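Local coordinates for PGRP domain of peptidoglycan recognition protein 3 (Branchiostoma belcheri tsingtauense, PDB 4ZXM) that probably cleaves the amide bond between N-acetylmuramic acid and L-alanine in bacterial peptidoglycan, acting as an N-acetylmuramoyl-L-alanine amidase of the peptidoglycan recognition protein family, at residues A[121-126]-A[194-199]; A[155-160]-A[177-182]. One frame throughout, in Å; residues are numbered along the deposited sequence.

How the contacts relate
From the N terminus, strand 116-123 delivers residues 121-126, the first side of contact 1. The chain then passes through helix 132-149 and reaches 155-160, which runs into strand 159-161; after strand 167-169, the loop 177-182 returns to G156-N158, just ahead of strand 159-161, and closes contact 2. Strand 187-192 follows, and beyond its end 194-199 meets 121-126, completing contact 1. Contact 2 is therefore nested inside the loop closed by contact 1. The two contact centres lie about 15 Å apart, and both contacts reach the same mixed sheet. H122 joins them directly: its NE2 packs 3.1 Å from H179 ND1, and its CG packs 3.6 Å from Y157 CE1.

Contact 1 of 2, residues A[121-126]-A[194-199]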
loop_
_atom_site.group_PDB
_atom_site.type_symbol
_atom_site.label_atom_id
_atom_site.label_comp_id
_atom_site.label_asym_id
_atom_site.label_seq_id
_atom_site.Cartn_x
_atom_site.Cartn_y
_atom_site.Cartn_z
ATOM N N ILE A 121 5.537 3.505 -2.181
ATOM C CA ILE A 121 4.761 3.869 -1.009
ATOM C C ILE A 121 3.862 5.057 -1.299
ATOM O O ILE A 121 4.293 6.058 -1.859
ATOM C CB ILE A 121 5.672 4.116 0.188
ATOM C CG1 ILE A 121 6.243 2.768 0.624
ATOM C CG2 ILE A 121 4.906 4.760 1.338
ATOM C CD1 ILE A 121 7.393 2.897 1.577
ATOM N N HIS A 122 2.599 4.905 -0.921
ATOM C CA HIS A 122 1.568 5.907 -1.146
ATOM C C HIS A 122 0.995 6.336 0.189
ATOM O O HIS A 122 1.337 5.781 1.230
ATOM C CB HIS A 122 0.428 5.311 -1.963
ATOM C CG HIS A 122 0.838 4.837 -3.313
ATOM N ND1 HIS A 122 0.701 5.615 -4.442
ATOM C CD2 HIS A 122 1.379 3.667 -3.721
ATOM C CE1 HIS A 122 1.149 4.945 -5.488
ATOM N NE2 HIS A 122 1.561 3.758 -5.079
ATOM N N HIS A 123 0.110 7.320 0.137
ATOM C CA HIS A 123 -0.766 7.640 1.257
ATOM C C HIS A 123 -2.136 7.993 0.693
ATOM O O HIS A 123 -2.253 8.470 -0.434
ATOM C CB HIS A 123 -0.176 8.744 2.153
ATOM C CG HIS A 123 -0.339 10.141 1.625
ATOM N ND1 HIS A 123 -0.023 10.504 0.331
ATOM C CD2 HIS A 123 -0.734 11.277 2.245
ATOM C CE1 HIS A 123 -0.253 11.795 0.167
ATOM N NE2 HIS A 123 -0.682 12.288 1.315
ATOM N N SER A 124 -3.176 7.715 1.467
ATOM C CA SER A 124 -4.540 7.911 1.013
ATOM C C SER A 124 -4.884 9.392 0.893
ATOM O O SER A 124 -5.854 9.750 0.230
ATOM C CB SER A 124 -5.510 7.226 1.973
ATOM O OG SER A 124 -5.379 7.742 3.284
ATOM N N ALA A 125 -4.090 10.251 1.536
ATOM C CA ALA A 125 -4.383 11.678 1.612
ATOM C C ALA A 125 -5.806 11.846 2.151
ATOM O O ALA A 125 -6.601 12.620 1.631
ATOM C CB ALA A 125 -4.216 12.335 0.247
ATOM N N GLY A 126 -6.110 11.085 3.196
ATOM C CA GLY A 126 -7.449 11.016 3.748
ATOM C C GLY A 126 -7.391 10.766 5.237
ATOM O O GLY A 126 -6.398 11.092 5.886
ATOM N N GLY A 194 -3.930 7.801 5.725
ATOM C CA GLY A 194 -3.792 9.046 6.441
ATOM C C GLY A 194 -3.314 10.148 5.532
ATOM O O GLY A 194 -3.085 9.946 4.339
ATOM N N ASP A 195 -3.200 11.327 6.115
ATOM C CA ASP A 195 -2.674 12.493 5.449
ATOM C C ASP A 195 -1.482 12.828 6.300
ATOM O O ASP A 195 -1.626 12.997 7.510
ATOM C CB ASP A 195 -3.713 13.614 5.482
ATOM C CG ASP A 195 -3.107 14.984 5.272
ATOM O OD1 ASP A 195 -2.761 15.322 4.120
ATOM O OD2 ASP A 195 -2.987 15.731 6.267
ATOM N N PHE A 196 -0.299 12.893 5.709
ATOM C CA PHE A 196 0.898 12.996 6.535
ATOM C C PHE A 196 1.699 14.244 6.217
ATOM O O PHE A 196 2.914 14.208 6.099
ATOM C CB PHE A 196 1.719 11.712 6.409
ATOM C CG PHE A 196 0.940 10.481 6.773
ATOM C CD1 PHE A 196 0.632 10.212 8.096
ATOM C CD2 PHE A 196 0.478 9.618 5.795
ATOM C CE1 PHE A 196 -0.098 9.090 8.444
ATOM C CE2 PHE A 196 -0.257 8.494 6.135
ATOM C CZ PHE A 196 -0.544 8.227 7.462
ATOM N N THR A 197 0.992 15.360 6.105
ATOM C CA THR A 197 1.613 16.638 5.795
ATOM C C THR A 197 2.079 17.337 7.064
ATOM O O THR A 197 3.076 18.057 7.034
ATOM C CB THR A 197 0.641 17.554 5.050
ATOM O OG1 THR A 197 -0.551 17.683 5.824
ATOM C CG2 THR A 197 0.303 16.969 3.675
ATOM N N SER A 198 1.353 17.138 8.166
ATOM C CA SER A 198 1.758 17.674 9.471
ATOM C C SER A 198 1.866 16.615 10.575
ATOM O O SER A 198 2.263 16.936 11.690
ATOM C CB SER A 198 0.787 18.772 9.921
ATOM O OG SER A 198 -0.297 18.228 10.660
ATOM N N GLN A 199 1.526 15.364 10.276
ATOM C CA GLN A 199 1.589 14.294 11.273
ATOM C C GLN A 199 2.323 13.083 10.707
ATOM O O GLN A 199 2.282 12.823 9.506
ATOM C CB GLN A 199 0.178 13.904 11.708
ATOM C CG GLN A 199 0.043 13.582 13.189
ATOM C CD GLN A 199 -1.402 13.664 13.666
ATOM O OE1 GLN A 199 -2.188 12.739 13.460
ATOM N NE2 GLN A 199 -1.760 14.776 14.303
#
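G194 meets the turn 124-126 through both ends of its backbone. Its N donates to S124 OG at 2.8 Å, with an N-H...O angle of 138°, a bent bond. The S124 hydroxyl reaches this N-H because chi1 of 59° sets OG between its own backbone N and carbonyl carbon. In the other direction, G126 N makes a weak hydrogen bond to G194 O at 3.4 Å. That same G194 oxygen lies 3.4 Å from H123 CD2, approaching the imidazole obliquely, while D195 CA comes to the ring edge.

The nonpolar part of the contact is H123 CB against F196 CD2 at 3.8 Å, with the methylene at the edge of the phenyl ring and in its plane. G194 C of the same segment lies over one face of that phenyl, offset toward the rim. D195 CB reaches G126 O at 3.7 Å, and its carboxylate turns to T197: OG1 donates to D195 OD2 at 3.2 Å on the syn side, 27° out of the carboxylate plane.

Further out, H123 and F196 both pack on L244 of helix 243-247, and the backbones of S124 and F192 are hydrogen-bonded. The contact thus joins the chain just beyond the C-terminal ends of two neighbouring parallel strands, 116-123 and 187-192, of the central sheet of the mixed alpha/beta amidase fold.

Contact 2 of 2, residues A[155-160]-A[177-182]; sequences IGYNFL and GAHALN
Between G156 and A178 the two backbones approach to 4.8 Å from CA to CA, and A178 N donates to G156 O at 3.1 Å with an N-H...O angle of 146°. The same oxygen has H179 CD2 at 3.3 Å, placed in the plane of the imidazole at its edge, so G156 O faces one N-H and one ring C-H.

H179 carries most of the side-chain contact. Its chi1 of 54° places CG between the backbone N and carbonyl carbon, which brings the imidazole edge to G156 O. Against the phenol it is the methylene that touches: H179 CB lies 3.4 Å from Y157 CE1, oblique to the phenol ring. The imidazole and phenol planes are only 20° apart, but their centroids are separated by 5.9 Å, so the rings are slid past one another and barely overlap. On another part of the imidazole edge stands the amide of N158, its plane turned steeply from that of the imidazole; which of its ends faces the histidine is uncertain.

An alanine here in place of H179 would keep the methyl carbon against Y157 but would probably leave G156 O without its ring C-H neighbour and open a gap beside the N158 amide.

Around the pair, N184 binds A178 O and A180 N, holding the 177-182 loop, while H146 ND1 bonds to G156 N. The ring of H122, on strand 116-123, two places along the sheet from strand 159-161, meets those of both H179 and Y157, and also that of H231. Chemically, one backbone bond ties the loop to G156 while a group of polar aromatic side chains gathers beside it, consistent with the catalytic cleft of a peptidoglycan amidase.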
loop_
_atom_site.group_PDB
_atom_site.type_symbol
_atom_site.label_atom_id
_atom_site.label_comp_id
_atom_site.label_asym_id
_atom_site.label_seq_id
_atom_site.Cartn_x
_atom_site.Cartn_y
_atom_site.Cartn_z
ATOM N N ILE A 155 -10.085 -2.153 -5.449
ATOM C CA ILE A 155 -9.237 -1.185 -4.759
ATOM C C ILE A 155 -7.828 -1.171 -5.381
ATOM O O ILE A 155 -7.242 -2.221 -5.643
ATOM C CB ILE A 155 -9.174 -1.462 -3.242
ATOM C CG1 ILE A 155 -8.565 -0.271 -2.509
ATOM C CG2 ILE A 155 -8.401 -2.739 -2.925
ATOM C CD1 ILE A 155 -8.798 -0.312 -1.018
ATOM N N GLY A 156 -7.284 0.021 -5.594
ATOM C CA GLY A 156 -6.166 0.221 -6.505
ATOM C C GLY A 156 -4.821 -0.235 -5.975
ATOM O O GLY A 156 -3.915 -0.531 -6.751
ATOM N N TYR A 157 -4.696 -0.300 -4.655
ATOM C CA TYR A 157 -3.446 -0.666 -4.007
ATOM C C TYR A 157 -3.367 -2.151 -3.682
ATOM O O TYR A 157 -4.366 -2.788 -3.363
ATOM C CB TYR A 157 -3.293 0.122 -2.718
ATOM C CG TYR A 157 -3.412 1.602 -2.920
ATOM C CD1 TYR A 157 -2.431 2.303 -3.619
ATOM C CD2 TYR A 157 -4.497 2.315 -2.410
ATOM C CE1 TYR A 157 -2.520 3.672 -3.806
ATOM C CE2 TYR A 157 -4.597 3.687 -2.590
ATOM C CZ TYR A 157 -3.606 4.355 -3.293
ATOM O OH TYR A 157 -3.684 5.708 -3.479
ATOM N N ASN A 158 -2.154 -2.678 -3.733
ATOM C CA ASN A 158 -1.915 -4.068 -3.420
ATOM C C ASN A 158 -2.159 -4.290 -1.949
ATOM O O ASN A 158 -2.754 -5.295 -1.566
ATOM C CB ASN A 158 -0.486 -4.456 -3.755
ATOM C CG ASN A 158 -0.241 -4.508 -5.232
ATOM O OD1 ASN A 158 -0.327 -5.566 -5.835
ATOM N ND2 ASN A 158 0.053 -3.371 -5.832
ATOM N N PHE A 159 -1.697 -3.340 -1.138
ATOM C CA PHE A 159 -1.819 -3.416 0.307
ATOM C C PHE A 159 -2.040 -2.041 0.932
ATOM O O PHE A 159 -1.564 -1.034 0.408
ATOM C CB PHE A 159 -0.545 -4.016 0.897
ATOM C CG PHE A 159 -0.345 -5.472 0.565
ATOM C CD1 PHE A 159 -0.994 -6.458 1.297
ATOM C CD2 PHE A 159 0.503 -5.860 -0.475
ATOM C CE1 PHE A 159 -0.809 -7.796 0.998
ATOM C CE2 PHE A 159 0.688 -7.198 -0.777
ATOM C CZ PHE A 159 0.034 -8.167 -0.036
ATOM N N LEU A 160 -2.748 -2.010 2.061
ATOM C CA LEU A 160 -2.922 -0.785 2.840
ATOM C C LEU A 160 -2.465 -0.952 4.278
ATOM O O LEU A 160 -2.556 -2.033 4.843
ATOM C CB LEU A 160 -4.375 -0.338 2.842
ATOM C CG LEU A 160 -4.915 0.020 1.462
ATOM C CD1 LEU A 160 -5.680 -1.159 0.877
ATOM C CD2 LEU A 160 -5.809 1.247 1.530
ATOM N N GLY A 177 -1.662 -3.255 -9.550
ATOM C CA GLY A 177 -2.362 -2.069 -9.081
ATOM C C GLY A 177 -2.795 -1.154 -10.199
ATOM O O GLY A 177 -2.364 -1.313 -11.335
ATOM N N ALA A 178 -3.682 -0.216 -9.876
ATOM C CA ALA A 178 -4.007 0.907 -10.762
ATOM C C ALA A 178 -3.270 2.175 -10.307
ATOM O O ALA A 178 -3.157 3.154 -11.061
ATOM C CB ALA A 178 -5.507 1.146 -10.763
ATOM N N HIS A 179 -2.745 2.109 -9.080
ATOM C CA HIS A 179 -2.184 3.250 -8.328
ATOM C C HIS A 179 -1.157 4.168 -9.032
ATOM O O HIS A 179 -1.416 5.364 -9.180
ATOM C CB HIS A 179 -1.610 2.751 -6.975
ATOM C CG HIS A 179 -0.618 1.619 -7.090
ATOM N ND1 HIS A 179 0.720 1.822 -7.353
ATOM C CD2 HIS A 179 -0.769 0.280 -6.946
ATOM C CE1 HIS A 179 1.345 0.660 -7.391
ATOM N NE2 HIS A 179 0.464 -0.293 -7.148
ATOM N N ALA A 180 -0.020 3.615 -9.465
ATOM C CA ALA A 180 1.111 4.405 -9.976
ATOM C C ALA A 180 1.350 4.057 -11.433
ATOM O O ALA A 180 1.392 2.889 -11.789
ATOM C CB ALA A 180 2.376 4.141 -9.168
ATOM N N LEU A 181 1.523 5.072 -12.271
ATOM C CA LEU A 181 1.649 4.865 -13.711
ATOM C C LEU A 181 3.070 5.230 -14.177
ATOM O O LEU A 181 3.656 6.174 -13.639
ATOM C CB LEU A 181 0.619 5.730 -14.454
ATOM C CG LEU A 181 -0.879 5.542 -14.159
ATOM C CD1 LEU A 181 -1.657 6.718 -14.734
ATOM C CD2 LEU A 181 -1.425 4.225 -14.701
ATOM N N ASN A 182 3.665 4.478 -15.110
ATOM C CA ASN A 182 3.257 3.116 -15.471
ATOM C C ASN A 182 4.213 2.158 -14.792
ATOM O O ASN A 182 4.876 1.340 -15.438
ATOM C CB ASN A 182 3.278 2.896 -16.989
ATOM C CG ASN A 182 2.062 3.481 -17.683
ATOM O OD1 ASN A 182 1.009 3.671 -17.070
ATOM N ND2 ASN A 182 2.198 3.754 -18.976
#